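Local coordinates for endonuclease EndoMS (Thermococcus kodakarensis KOD1, PDB 5GKE), which cleaves double-stranded DNA at mismatched base pairs, working as a mismatch-specific restriction endonuclease whose nuclease domain carries a bound magnesium ion, at residues K5-T10 against V18-S23; P12-L17 against L86-N91; S47-G52 against P74-P79; I56-K59 against S63-I66; V95-R98 against E103-E106. The protein carries 1 engineered substitution. One frame throughout, in Å; residues are numbered along the deposited sequence.

Contact 1. Residues K5-T10 against V18-S23; sequences KVTVIT and VSLVNS
Leu20 is where the helix meets the first strand: its two methyl groups divide between Thr7 and Ile9, the side chains on the helix-facing side of strand 6-10. The backbones stay well apart, with Leu20 CA 8.2 Å from Thr7 CA, so side chains alone bridge the gap and no hydrogen bond passes between the segments. Following the helix from its start, Val18 turns to the other flank and packs on Leu86 and Leu88. Next comes Leu20. Its CD1 lies 3.8 Å from Ile9 CD1 and equally close to Ile9 CG1, catching the end of the isoleucine chain, while CD2 comes to 4.0 Å from Thr7 CG2. That methyl is presented by the threonine torsion: CG2 is anti to the backbone N, and OG1, beside the N, bonds to Arg119 instead. In both pairs the side chains cross obliquely. Val21 then swings back to Leu86, and Ser23 N closes a helical bond to Ser19 O at 3.0 Å. Leu20 also reaches Val115 and Val117 of strand 111-118, the antiparallel neighbour of strand 6-10. On the reverse face of strand 6-10, Val6 packs on Tyr113 of the second subunit and Val8 on Thr10 of that subunit. This is helix-on-sheet packing, an amphipathic helix laying its apolar side over the antiparallel sheet of the N-terminal domain.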
# COMPACT_ATOMS: atom_id res chain seq x y z
N LYS A 5 30.67 -9.77 0.77
CA LYS A 5 29.35 -9.19 0.96
C LYS A 5 28.41 -9.60 -0.19
O LYS A 5 27.22 -9.84 0.04
CB LYS A 5 29.42 -7.68 1.11
CG LYS A 5 28.41 -7.14 2.14
CD LYS A 5 28.79 -5.80 2.75
CE LYS A 5 28.57 -5.84 4.26
NZ LYS A 5 28.99 -4.63 5.02
N VAL A 6 28.97 -9.74 -1.39
CA VAL A 6 28.17 -10.07 -2.58
C VAL A 6 28.74 -11.25 -3.36
O VAL A 6 29.93 -11.35 -3.58
CB VAL A 6 28.06 -8.85 -3.55
CG1 VAL A 6 27.32 -9.22 -4.85
CG2 VAL A 6 27.37 -7.69 -2.87
N THR A 7 27.85 -12.13 -3.81
CA THR A 7 28.20 -13.22 -4.70
C THR A 7 27.29 -13.16 -5.92
O THR A 7 26.09 -13.01 -5.78
CB THR A 7 28.04 -14.58 -4.00
OG1 THR A 7 28.54 -14.51 -2.67
CG2 THR A 7 28.75 -15.65 -4.76
N VAL A 8 27.85 -13.25 -7.11
CA VAL A 8 27.06 -13.07 -8.32
C VAL A 8 27.40 -14.17 -9.27
O VAL A 8 28.58 -14.42 -9.53
CB VAL A 8 27.35 -11.71 -9.02
CG1 VAL A 8 26.59 -11.62 -10.33
CG2 VAL A 8 26.98 -10.56 -8.13
N ILE A 9 26.40 -14.84 -9.81
CA ILE A 9 26.62 -15.76 -10.90
C ILE A 9 25.64 -15.51 -12.02
O ILE A 9 24.43 -15.49 -11.81
CB ILE A 9 26.48 -17.22 -10.46
CG1 ILE A 9 27.48 -17.54 -9.35
CG2 ILE A 9 26.69 -18.15 -11.65
CD1 ILE A 9 27.38 -18.96 -8.89
N THR A 10 26.16 -15.32 -13.23
CA THR A 10 25.33 -15.16 -14.40
C THR A 10 25.14 -16.50 -15.08
O THR A 10 26.02 -17.36 -15.01
CB THR A 10 25.94 -14.14 -15.38
OG1 THR A 10 27.30 -14.50 -15.66
CG2 THR A 10 25.91 -12.74 -14.76
N VAL A 18 20.97 -23.61 -7.00
CA VAL A 18 20.60 -24.23 -5.73
C VAL A 18 21.53 -23.80 -4.61
O VAL A 18 21.08 -23.41 -3.52
CB VAL A 18 20.63 -25.77 -5.84
CG1 VAL A 18 20.42 -26.41 -4.47
CG2 VAL A 18 19.56 -26.24 -6.82
N SER A 19 22.82 -23.86 -4.90
CA SER A 19 23.84 -23.52 -3.93
C SER A 19 23.67 -22.10 -3.38
O SER A 19 23.71 -21.89 -2.16
CB SER A 19 25.23 -23.68 -4.58
OG SER A 19 26.25 -23.23 -3.69
N LEU A 20 23.45 -21.13 -4.27
CA LEU A 20 23.31 -19.73 -3.85
C LEU A 20 22.01 -19.44 -3.14
O LEU A 20 22.00 -18.73 -2.14
CB LEU A 20 23.43 -18.80 -5.05
CG LEU A 20 24.89 -18.50 -5.41
CD1 LEU A 20 24.97 -17.41 -6.47
CD2 LEU A 20 25.61 -18.07 -4.17
N VAL A 21 20.91 -19.96 -3.66
CA VAL A 21 19.64 -19.80 -2.96
C VAL A 21 19.78 -20.32 -1.54
O VAL A 21 19.50 -19.59 -0.58
CB VAL A 21 18.51 -20.53 -3.66
CG1 VAL A 21 17.28 -20.44 -2.83
CG2 VAL A 21 18.28 -19.92 -5.06
N ASN A 22 20.26 -21.56 -1.41
CA ASN A 22 20.42 -22.20 -0.11
C ASN A 22 21.23 -21.35 0.83
O ASN A 22 20.82 -21.05 1.96
CB ASN A 22 21.09 -23.56 -0.26
CG ASN A 22 20.20 -24.60 -0.91
OD1 ASN A 22 18.97 -24.46 -0.95
ND2 ASN A 22 20.83 -25.66 -1.42
N SER A 23 22.39 -20.95 0.33
CA SER A 23 23.32 -20.14 1.09
C SER A 23 22.67 -18.84 1.56
O SER A 23 22.83 -18.44 2.72
CB SER A 23 24.56 -19.85 0.25
OG SER A 23 25.34 -18.86 0.90

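Contact 2. Residues P12-L17 against L86-N91; sequences PSTEEL and LELREN
Leu17 on the first turn of helix 14-27 meets Leu86 of strand 86-88, and this apolar pair is the main tie between the segments. Leu17 CG stands 4.1 Å from Leu86 CD2, the two side chains crossing at about a right angle. Both reach the meeting point the same way, each with CG anti to its own backbone nitrogen (chi1 -176° in Leu17, 173° in Leu86). A thinner van der Waals contact lies nearer the surface, where Thr14 CG2 is 4.4 Å from Leu88 CG. No polar bond crosses; the polar interactions stay within each segment. At the helix start Ser13 and Glu16 form a capping box: Glu16 N gives to Ser13 OG at 2.9 Å, and Ser13 N returns a nearly straight bond (174°) to the anti lone pair of Glu16 OE1, 2.7 Å away. On the strand side Glu87 and Arg89 form a salt bridge, though the modelled separation is too short to trust in detail. Arg89 also pairs with Glu106, and Glu87 with Arg85. The leucine pair sits in a wider apolar layer: Leu17 touches Pro92 and Val112, while Leu86 reaches Pro92 and Leu94 of strand 92-98, so helix 14-27 lies between strands 111-118 and 86-88.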
# COMPACT_ATOMS: atom_id res chain seq x y z
N PRO A 12 23.51 -19.20 -14.28
CA PRO A 12 24.03 -20.29 -13.45
C PRO A 12 23.51 -21.68 -13.87
O PRO A 12 22.45 -21.82 -14.48
CB PRO A 12 23.53 -19.93 -12.06
CG PRO A 12 22.27 -19.16 -12.31
CD PRO A 12 22.47 -18.42 -13.59
N SER A 13 24.31 -22.69 -13.54
CA SER A 13 23.87 -24.07 -13.58
C SER A 13 22.84 -24.28 -12.48
O SER A 13 22.75 -23.48 -11.54
CB SER A 13 25.04 -25.01 -13.37
OG SER A 13 25.51 -24.87 -12.03
N THR A 14 22.08 -25.36 -12.59
CA THR A 14 21.12 -25.69 -11.54
C THR A 14 21.82 -25.77 -10.18
O THR A 14 21.37 -25.16 -9.20
CB THR A 14 20.40 -27.00 -11.84
OG1 THR A 14 19.64 -26.84 -13.03
CG2 THR A 14 19.46 -27.38 -10.70
N GLU A 15 22.93 -26.48 -10.13
CA GLU A 15 23.61 -26.69 -8.86
C GLU A 15 24.14 -25.34 -8.35
O GLU A 15 24.18 -25.09 -7.14
CB GLU A 15 24.74 -27.74 -9.00
CG GLU A 15 25.55 -27.71 -10.31
CD GLU A 15 24.86 -28.32 -11.55
OE1 GLU A 15 23.66 -28.68 -11.50
OE2 GLU A 15 25.53 -28.43 -12.61
N GLU A 16 24.53 -24.47 -9.29
CA GLU A 16 24.92 -23.11 -8.95
C GLU A 16 23.72 -22.35 -8.35
O GLU A 16 23.81 -21.76 -7.27
CB GLU A 16 25.48 -22.40 -10.19
CG GLU A 16 27.00 -22.58 -10.36
CD GLU A 16 27.55 -22.11 -11.70
OE1 GLU A 16 26.78 -22.01 -12.68
OE2 GLU A 16 28.76 -21.84 -11.78
N LEU A 17 22.58 -22.40 -9.06
CA LEU A 17 21.32 -21.81 -8.57
C LEU A 17 20.98 -22.29 -7.18
O LEU A 17 20.74 -21.48 -6.27
CB LEU A 17 20.17 -22.15 -9.53
CG LEU A 17 18.81 -21.54 -9.22
CD1 LEU A 17 18.91 -20.03 -9.14
CD2 LEU A 17 17.84 -21.93 -10.32
N LEU A 86 13.41 -23.81 -2.66
CA LEU A 86 13.58 -24.07 -4.08
C LEU A 86 13.31 -25.53 -4.37
O LEU A 86 13.96 -26.40 -3.80
CB LEU A 86 14.99 -23.68 -4.54
CG LEU A 86 15.42 -24.02 -5.97
CD1 LEU A 86 14.49 -23.46 -7.00
CD2 LEU A 86 16.87 -23.55 -6.21
N GLU A 87 12.36 -25.80 -5.25
CA GLU A 87 12.03 -27.17 -5.60
C GLU A 87 12.50 -27.44 -7.00
O GLU A 87 12.34 -26.61 -7.90
CB GLU A 87 10.53 -27.44 -5.49
CG GLU A 87 10.06 -27.49 -4.05
CD GLU A 87 8.59 -27.82 -3.91
OE1 GLU A 87 7.87 -27.81 -4.93
OE2 GLU A 87 8.16 -28.09 -2.77
N LEU A 88 13.09 -28.61 -7.18
CA LEU A 88 13.56 -29.01 -8.50
C LEU A 88 12.48 -29.84 -9.15
O LEU A 88 12.17 -30.96 -8.72
CB LEU A 88 14.89 -29.76 -8.41
CG LEU A 88 16.17 -28.93 -8.24
CD1 LEU A 88 15.91 -27.47 -7.91
CD2 LEU A 88 17.11 -29.55 -7.20
N ARG A 89 11.90 -29.26 -10.18
CA ARG A 89 10.84 -29.83 -11.00
C ARG A 89 11.40 -29.78 -12.41
O ARG A 89 12.61 -29.68 -12.58
CB ARG A 89 9.53 -29.06 -10.88
CG ARG A 89 9.00 -28.98 -9.45
CD ARG A 89 7.62 -28.33 -9.37
NE ARG A 89 7.27 -28.04 -7.98
CZ ARG A 89 6.32 -27.19 -7.60
NH1 ARG A 89 5.61 -26.53 -8.51
NH2 ARG A 89 6.08 -26.99 -6.30
N GLU A 90 10.54 -29.92 -13.40
CA GLU A 90 10.94 -29.72 -14.80
C GLU A 90 11.80 -28.46 -14.93
O GLU A 90 12.80 -28.44 -15.65
CB GLU A 90 9.71 -29.64 -15.70
CG GLU A 90 8.52 -28.83 -15.13
CD GLU A 90 7.74 -29.56 -14.02
OE1 GLU A 90 8.12 -30.69 -13.64
OE2 GLU A 90 6.74 -28.98 -13.53
N ASN A 91 11.42 -27.40 -14.21
CA ASN A 91 12.27 -26.24 -13.99
C ASN A 91 12.41 -25.99 -12.50
O ASN A 91 11.60 -26.47 -11.71
CB ASN A 91 11.69 -25.01 -14.67
CG ASN A 91 11.94 -24.99 -16.16
OD1 ASN A 91 13.09 -25.12 -16.62
ND2 ASN A 91 10.87 -24.83 -16.94

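Contact 3. Residues S47-G52 against P74-P79; sequences SELGSG and PVNWQP. With nucleotides of chain D.
Leu49 and Val75 reach toward each other tip to tip, with Leu49 CD2 3.8 Å from Val75 CG1 and almost as near to CG2. Alongside this apolar touch, Ser47 and Asn76 meet more loosely through a water, which gives a hydrogen to Asn76 OD1 at 2.6 Å and accepts one from Ser47 OG at 2.9 Å. Leu126 of the second subunit packs on both Val75 and Asn76.

The tight part is the grip of segment 74-79 on guanine DG8 of chain D. Its O6 takes two nearly straight bonds, from Asn76 ND2 at 3.1 Å (173°) and from the backbone Trp77 N at 2.9 Å (172°). The water holding Asn76 OD1 fits an amide turned with its NH2 toward the base. Trp77 lies flat over the guanine, the planes nearly parallel, with C5 of DG8 3.6 Å above the indole plane and offset toward its rim. Its chi1 of 70° tucks CG between the backbone N and the carbonyl carbon, bringing the ring back over the base. Trp77 NE1 bonds a DNA phosphate, and Arg72 of the second subunit makes a cation-pi contact with the indole. With an alanine here, one face of the guanine would probably lose its cover, and the phosphate and Arg72 of the second subunit their indole partner. Two N-H donors converging on one carbonyl oxygen imply a pocket suited to a keto base such as guanine; adenine would present an amino group there instead.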
# COMPACT_ATOMS: atom_id res chain seq x y z
N SER A 47 -4.02 -15.65 -8.89
CA SER A 47 -3.49 -14.97 -10.07
C SER A 47 -2.53 -15.82 -10.91
O SER A 47 -1.93 -16.77 -10.42
CB SER A 47 -2.78 -13.68 -9.66
OG SER A 47 -1.58 -13.95 -8.95
N GLU A 48 -2.37 -15.44 -12.17
CA GLU A 48 -1.45 -16.10 -13.07
C GLU A 48 -0.67 -15.06 -13.86
O GLU A 48 -1.22 -14.07 -14.33
CB GLU A 48 -2.18 -17.04 -14.02
CG GLU A 48 -2.71 -18.32 -13.37
CD GLU A 48 -1.60 -19.27 -12.92
OE1 GLU A 48 -0.52 -19.29 -13.55
OE2 GLU A 48 -1.83 -20.01 -11.93
N LEU A 49 0.63 -15.29 -13.99
CA LEU A 49 1.47 -14.44 -14.80
C LEU A 49 2.29 -15.31 -15.76
O LEU A 49 3.03 -16.19 -15.31
CB LEU A 49 2.38 -13.58 -13.91
CG LEU A 49 3.18 -12.48 -14.61
CD1 LEU A 49 2.24 -11.51 -15.29
CD2 LEU A 49 4.11 -11.76 -13.62
N GLY A 50 2.16 -15.07 -17.06
CA GLY A 50 2.91 -15.82 -18.06
C GLY A 50 4.39 -15.43 -18.18
O GLY A 50 4.85 -14.51 -17.49
N SER A 51 5.11 -16.14 -19.06
CA SER A 51 6.56 -15.99 -19.23
C SER A 51 6.99 -14.56 -19.49
O SER A 51 6.48 -13.91 -20.39
CB SER A 51 7.07 -16.85 -20.40
OG SER A 51 7.05 -18.23 -20.09
N GLY A 52 7.95 -14.11 -18.71
CA GLY A 52 8.46 -12.75 -18.82
C GLY A 52 9.64 -12.56 -17.90
O GLY A 52 9.84 -13.33 -16.95
N PRO A 74 5.29 -4.44 -6.63
CA PRO A 74 5.63 -5.71 -7.26
C PRO A 74 4.35 -6.32 -7.84
O PRO A 74 3.27 -6.12 -7.29
CB PRO A 74 6.18 -6.52 -6.08
CG PRO A 74 5.36 -6.01 -4.90
CD PRO A 74 5.17 -4.54 -5.16
N VAL A 75 4.45 -7.04 -8.94
CA VAL A 75 3.28 -7.69 -9.53
C VAL A 75 2.79 -8.87 -8.67
O VAL A 75 1.60 -9.17 -8.63
CB VAL A 75 3.58 -8.15 -10.97
CG1 VAL A 75 4.76 -9.09 -10.96
CG2 VAL A 75 2.36 -8.82 -11.60
N ASN A 76 3.72 -9.55 -8.00
CA ASN A 76 3.40 -10.62 -7.05
C ASN A 76 4.32 -10.54 -5.84
O ASN A 76 5.44 -9.99 -5.92
CB ASN A 76 3.51 -12.01 -7.68
CG ASN A 76 2.30 -12.38 -8.54
OD1 ASN A 76 2.41 -12.52 -9.75
ND2 ASN A 76 1.16 -12.55 -7.90
N TRP A 77 3.84 -11.02 -4.69
CA TRP A 77 4.64 -10.95 -3.48
C TRP A 77 4.15 -11.89 -2.40
O TRP A 77 3.04 -12.40 -2.46
CB TRP A 77 4.66 -9.52 -2.91
CG TRP A 77 3.32 -9.15 -2.34
CD1 TRP A 77 2.94 -9.22 -1.03
CD2 TRP A 77 2.19 -8.68 -3.06
NE1 TRP A 77 1.63 -8.83 -0.90
CE2 TRP A 77 1.15 -8.50 -2.14
CE3 TRP A 77 1.95 -8.41 -4.41
CZ2 TRP A 77 -0.11 -8.04 -2.51
CZ3 TRP A 77 0.70 -7.96 -4.79
CH2 TRP A 77 -0.31 -7.78 -3.84
N GLN A 78 5.01 -12.10 -1.41
CA GLN A 78 4.57 -12.54 -0.10
C GLN A 78 5.14 -11.60 0.93
O GLN A 78 6.27 -11.16 0.81
CB GLN A 78 5.01 -13.98 0.19
CG GLN A 78 4.22 -15.05 -0.53
CD GLN A 78 2.91 -15.39 0.16
OE1 GLN A 78 2.06 -14.52 0.36
NE2 GLN A 78 2.74 -16.66 0.52
N PRO A 79 4.35 -11.28 1.96
CA PRO A 79 4.76 -10.45 3.10
C PRO A 79 5.66 -11.22 4.08
O PRO A 79 5.71 -12.45 3.99
CB PRO A 79 3.42 -10.05 3.73
CG PRO A 79 2.50 -11.16 3.36
CD PRO A 79 2.92 -11.60 1.99
P DG D 8 -4.96 -6.94 -5.15
OP1 DG D 8 -3.57 -6.74 -5.64
OP2 DG D 8 -6.08 -6.85 -6.12
O5' DG D 8 -5.01 -8.37 -4.45
C5' DG D 8 -6.19 -8.82 -3.84
C4' DG D 8 -5.88 -9.53 -2.54
O4' DG D 8 -4.97 -10.62 -2.81
C3' DG D 8 -5.19 -8.67 -1.48
O3' DG D 8 -5.59 -9.06 -0.19
C2' DG D 8 -3.71 -8.96 -1.70
C1' DG D 8 -3.75 -10.42 -2.13
N9 DG D 8 -2.66 -10.75 -3.03
C8 DG D 8 -2.57 -10.42 -4.36
N7 DG D 8 -1.47 -10.83 -4.92
C5 DG D 8 -0.79 -11.47 -3.90
C6 DG D 8 0.47 -12.12 -3.91
O6 DG D 8 1.25 -12.25 -4.86
N1 DG D 8 0.79 -12.64 -2.66
C2 DG D 8 0.01 -12.54 -1.53
N2 DG D 8 0.49 -13.11 -0.42
N3 DG D 8 -1.17 -11.93 -1.51
C4 DG D 8 -1.50 -11.43 -2.72
O HOH W 1 0.82 -14.45 -10.55

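Contact 4. Residues I56-K59 against S63-I66; sequences IIVK and SFLI
Ile57 and Leu65 form the hydrogen-bonded pair at the middle of this antiparallel contact, each giving its N-H to the other's carbonyl: Ile57 N to Leu65 O at 2.7 Å and Leu65 N to Ile57 O at 2.8 Å, both donors in the carbonyl plane. A third bond, Lys59 N to Ser63 O at 2.8 Å, comes in tilted 16° from that plane. The same acceptors also receive CA-H contacts, as from Ile56 CA to Leu65 O at 3.3 Å. The remaining edges are taken up by neighbouring strands: Ile56 and Val58 bond to Ile33 and Leu31, and Phe64 and Ile66 to Gln78 and Asn76. Among the side chains, Ser63 OG bonds to Asp61. Lys59 lays its aliphatic chain beside Ser63 CB and sends NZ to the second subunit, where the carbonyls of Gln68, Lys70 and Lys71 and the ND1 of His67 receive it.

Ile56, Val58, Phe64 and Ile66 share one face. Val58 CG2 makes a CH-pi contact, 4.0 Å from the centroid of the Phe64 ring and over its face, while Ile56 CG2 lies 3.8 Å from Phe64 CE2. With chi1 -164°, CG anti to the backbone N, the ring lies within reach of both. Putting an alanine in place of Phe64 is likely to open a gap beside Ile56 and Val58 and take away the surface against which Val58 CG2 rests. Ile57, on the reverse face, packs on Ile57 of the second subunit. Two neighbouring strands paired this way over a short turn are a beta hairpin, here within the PH-like N-terminal domain and turned toward the dimer interface.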
# COMPACT_ATOMS: atom_id res chain seq x y z
N ILE A 56 13.45 -10.74 -9.00
CA ILE A 56 12.87 -11.47 -7.89
C ILE A 56 13.71 -11.24 -6.65
O ILE A 56 14.93 -11.36 -6.70
CB ILE A 56 12.79 -12.97 -8.21
CG1 ILE A 56 11.82 -13.19 -9.37
CG2 ILE A 56 12.38 -13.76 -6.98
CD1 ILE A 56 12.04 -14.48 -10.14
N ILE A 57 13.08 -10.87 -5.55
CA ILE A 57 13.82 -10.62 -4.32
C ILE A 57 13.25 -11.42 -3.17
O ILE A 57 12.04 -11.45 -2.97
CB ILE A 57 13.82 -9.14 -3.94
CG1 ILE A 57 14.64 -8.34 -4.96
CG2 ILE A 57 14.37 -8.92 -2.54
CD1 ILE A 57 14.62 -6.87 -4.70
N VAL A 58 14.13 -12.10 -2.44
CA VAL A 58 13.74 -12.75 -1.20
C VAL A 58 14.56 -12.18 -0.06
O VAL A 58 15.78 -12.28 -0.05
CB VAL A 58 13.91 -14.27 -1.28
CG1 VAL A 58 13.38 -14.93 0.00
CG2 VAL A 58 13.17 -14.80 -2.50
N LYS A 59 13.88 -11.55 0.88
CA LYS A 59 14.49 -11.02 2.07
C LYS A 59 14.56 -12.08 3.18
O LYS A 59 13.73 -12.98 3.23
CB LYS A 59 13.69 -9.81 2.57
CG LYS A 59 13.45 -8.75 1.53
CD LYS A 59 13.01 -7.46 2.19
CE LYS A 59 12.80 -6.36 1.17
NZ LYS A 59 12.49 -5.08 1.86
N SER A 63 9.97 -11.87 3.26
CA SER A 63 9.40 -11.01 2.23
C SER A 63 9.90 -11.47 0.87
O SER A 63 11.08 -11.79 0.69
CB SER A 63 9.76 -9.55 2.48
OG SER A 63 9.45 -9.19 3.80
N PHE A 64 8.97 -11.52 -0.07
CA PHE A 64 9.18 -12.14 -1.35
C PHE A 64 8.60 -11.17 -2.35
O PHE A 64 7.40 -10.89 -2.27
CB PHE A 64 8.47 -13.51 -1.42
CG PHE A 64 8.93 -14.38 -2.56
CD1 PHE A 64 9.41 -15.65 -2.32
CD2 PHE A 64 8.91 -13.92 -3.86
CE1 PHE A 64 9.85 -16.44 -3.36
CE2 PHE A 64 9.35 -14.71 -4.90
CZ PHE A 64 9.82 -15.96 -4.66
N LEU A 65 9.42 -10.65 -3.27
CA LEU A 65 8.95 -9.67 -4.25
C LEU A 65 9.28 -10.06 -5.68
O LEU A 65 10.42 -10.40 -5.99
CB LEU A 65 9.56 -8.29 -3.98
CG LEU A 65 9.59 -7.79 -2.54
CD1 LEU A 65 10.32 -6.48 -2.48
CD2 LEU A 65 8.19 -7.63 -2.02
N ILE A 66 8.28 -10.03 -6.55
CA ILE A 66 8.50 -10.14 -7.99
C ILE A 66 8.19 -8.79 -8.67
O ILE A 66 7.07 -8.27 -8.59
CB ILE A 66 7.65 -11.25 -8.63
CG1 ILE A 66 8.00 -12.62 -8.05
CG2 ILE A 66 7.83 -11.25 -10.14
CD1 ILE A 66 7.15 -13.04 -6.91

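Contact 5. Residues V95-R98 against E103-E106; sequences VSIR and ETLE. With nucleotides of chain D.
Arg98 and Glu103 form a hydrogen-bonded antiparallel pair (Arg98 N to Glu103 O 2.7 Å, Glu103 N to Arg98 O 3.1 Å), after which Ile97 faces Thr104 and the pairing turns irregular at Ser96, whose positive phi of 60° still lets its O accept from Leu105 N at 3.2 Å. On the face of Ile97 and Thr104 the side chains lie side by side, with Ile97 CG1 3.5 Å from Thr104 CG2. On the other face Arg98 and Glu103 run alongside each other into a salt bridge. Arg98, extended from CG to NE, brings NH1 to Glu103 OE2; the oxygen lies near the guanidinium plane, but the carboxylate is turned 54° against it, and the modelled separation is too short to be taken literally. The same OE2 accepts from N2 of DG8 of chain D at 2.9 Å. Glu103 OE1 is held by Arg44 and Tyr41, while Leu105 CD1 comes to 4.1 Å from O6 of DG8. Flanked by two arginines, the carboxylate probably stays ionised and is held in place as an acceptor for the exocyclic amino group of guanine, a group thymine lacks.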
# COMPACT_ATOMS: atom_id res chain seq x y z
N VAL A 95 9.08 -21.38 -4.03
CA VAL A 95 7.74 -21.66 -3.56
C VAL A 95 7.17 -20.70 -2.51
O VAL A 95 6.07 -20.21 -2.71
CB VAL A 95 7.61 -23.11 -3.09
CG1 VAL A 95 6.29 -23.32 -2.39
CG2 VAL A 95 7.63 -24.01 -4.32
N SER A 96 7.77 -20.47 -1.35
CA SER A 96 7.14 -19.45 -0.46
C SER A 96 5.67 -19.72 0.00
O SER A 96 4.70 -19.29 -0.64
CB SER A 96 7.17 -18.07 -1.10
OG SER A 96 6.76 -17.10 -0.15
N ILE A 97 5.53 -20.52 1.05
CA ILE A 97 4.24 -20.77 1.69
C ILE A 97 3.98 -19.82 2.87
O ILE A 97 4.88 -19.47 3.63
CB ILE A 97 4.17 -22.23 2.18
CG1 ILE A 97 4.03 -23.16 0.97
CG2 ILE A 97 3.03 -22.44 3.16
CD1 ILE A 97 4.23 -24.63 1.29
N ARG A 98 2.73 -19.39 3.02
CA ARG A 98 2.36 -18.58 4.17
C ARG A 98 1.26 -19.29 4.95
O ARG A 98 0.37 -19.96 4.38
CB ARG A 98 1.90 -17.20 3.71
CG ARG A 98 1.77 -16.15 4.78
CD ARG A 98 1.30 -14.85 4.14
NE ARG A 98 0.85 -13.87 5.14
CZ ARG A 98 -0.08 -12.96 4.92
NH1 ARG A 98 -0.66 -12.89 3.73
NH2 ARG A 98 -0.44 -12.10 5.87
N GLU A 103 -1.43 -19.14 2.01
CA GLU A 103 -1.07 -18.58 0.72
C GLU A 103 0.17 -19.27 0.15
O GLU A 103 1.15 -19.47 0.87
CB GLU A 103 -0.81 -17.08 0.85
CG GLU A 103 -2.01 -16.28 1.34
CD GLU A 103 -1.85 -14.79 1.10
OE1 GLU A 103 -2.57 -14.25 0.22
OE2 GLU A 103 -1.03 -14.15 1.80
N THR A 104 0.12 -19.62 -1.13
CA THR A 104 1.31 -20.10 -1.82
C THR A 104 1.62 -19.23 -3.03
O THR A 104 0.71 -18.83 -3.76
CB THR A 104 1.19 -21.57 -2.26
OG1 THR A 104 -0.06 -21.77 -2.94
CG2 THR A 104 1.25 -22.49 -1.08
N LEU A 105 2.90 -18.95 -3.22
CA LEU A 105 3.38 -18.18 -4.36
C LEU A 105 4.37 -19.02 -5.17
O LEU A 105 5.45 -19.27 -4.72
CB LEU A 105 4.04 -16.88 -3.87
CG LEU A 105 4.53 -15.91 -4.94
CD1 LEU A 105 3.40 -15.62 -5.91
CD2 LEU A 105 5.04 -14.63 -4.31
N GLU A 106 4.04 -19.45 -6.37
CA GLU A 106 5.02 -20.28 -7.08
C GLU A 106 5.72 -19.52 -8.19
O GLU A 106 5.06 -18.97 -9.09
CB GLU A 106 4.35 -21.53 -7.65
CG GLU A 106 4.11 -22.61 -6.62
CD GLU A 106 3.58 -23.88 -7.23
OE1 GLU A 106 2.94 -23.80 -8.31
OE2 GLU A 106 3.80 -24.96 -6.64
P DG D 8 -4.96 -6.94 -5.15
OP1 DG D 8 -3.57 -6.74 -5.64
OP2 DG D 8 -6.08 -6.85 -6.12
O5' DG D 8 -5.01 -8.37 -4.45
C5' DG D 8 -6.19 -8.82 -3.84
C4' DG D 8 -5.88 -9.53 -2.54
O4' DG D 8 -4.97 -10.62 -2.81
C3' DG D 8 -5.19 -8.67 -1.48
O3' DG D 8 -5.59 -9.06 -0.19
C2' DG D 8 -3.71 -8.96 -1.70
C1' DG D 8 -3.75 -10.42 -2.13
N9 DG D 8 -2.66 -10.75 -3.03
C8 DG D 8 -2.57 -10.42 -4.36
N7 DG D 8 -1.47 -10.83 -4.92
C5 DG D 8 -0.79 -11.47 -3.90
C6 DG D 8 0.47 -12.12 -3.91
O6 DG D 8 1.25 -12.25 -4.86
N1 DG D 8 0.79 -12.64 -2.66
C2 DG D 8 0.01 -12.54 -1.53
N2 DG D 8 0.49 -13.11 -0.42
N3 DG D 8 -1.17 -11.93 -1.51
C4 DG D 8 -1.50 -11.43 -2.72

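In the fold
Contacts 3, 4 and 5 pack together beside the bound guanine, their centres 11 to 12 Å apart: strand 64-67 bonds to strand 76-78, and Phe64 CD1 of contact 4 lies 3.5 Å from Ser96 CB of contact 5. Contacts 3 and 5 touch DG8 of chain D directly, at its O6 side and its N2 side; contact 4 comes to about 5 Å of the nucleic acid at the nearest atoms. Contacts 1 and 2 share helix 14-27, and their nearest atoms stay about 18 and 15 Å from the nucleic acid. Contact 2 joins contact 5 through the salt bridge Arg89 NH1 to Glu106 OE2, 3.0 Å. The magnesium site, with Glu179 and Gln192, belongs to the separate C-terminal nuclease domain.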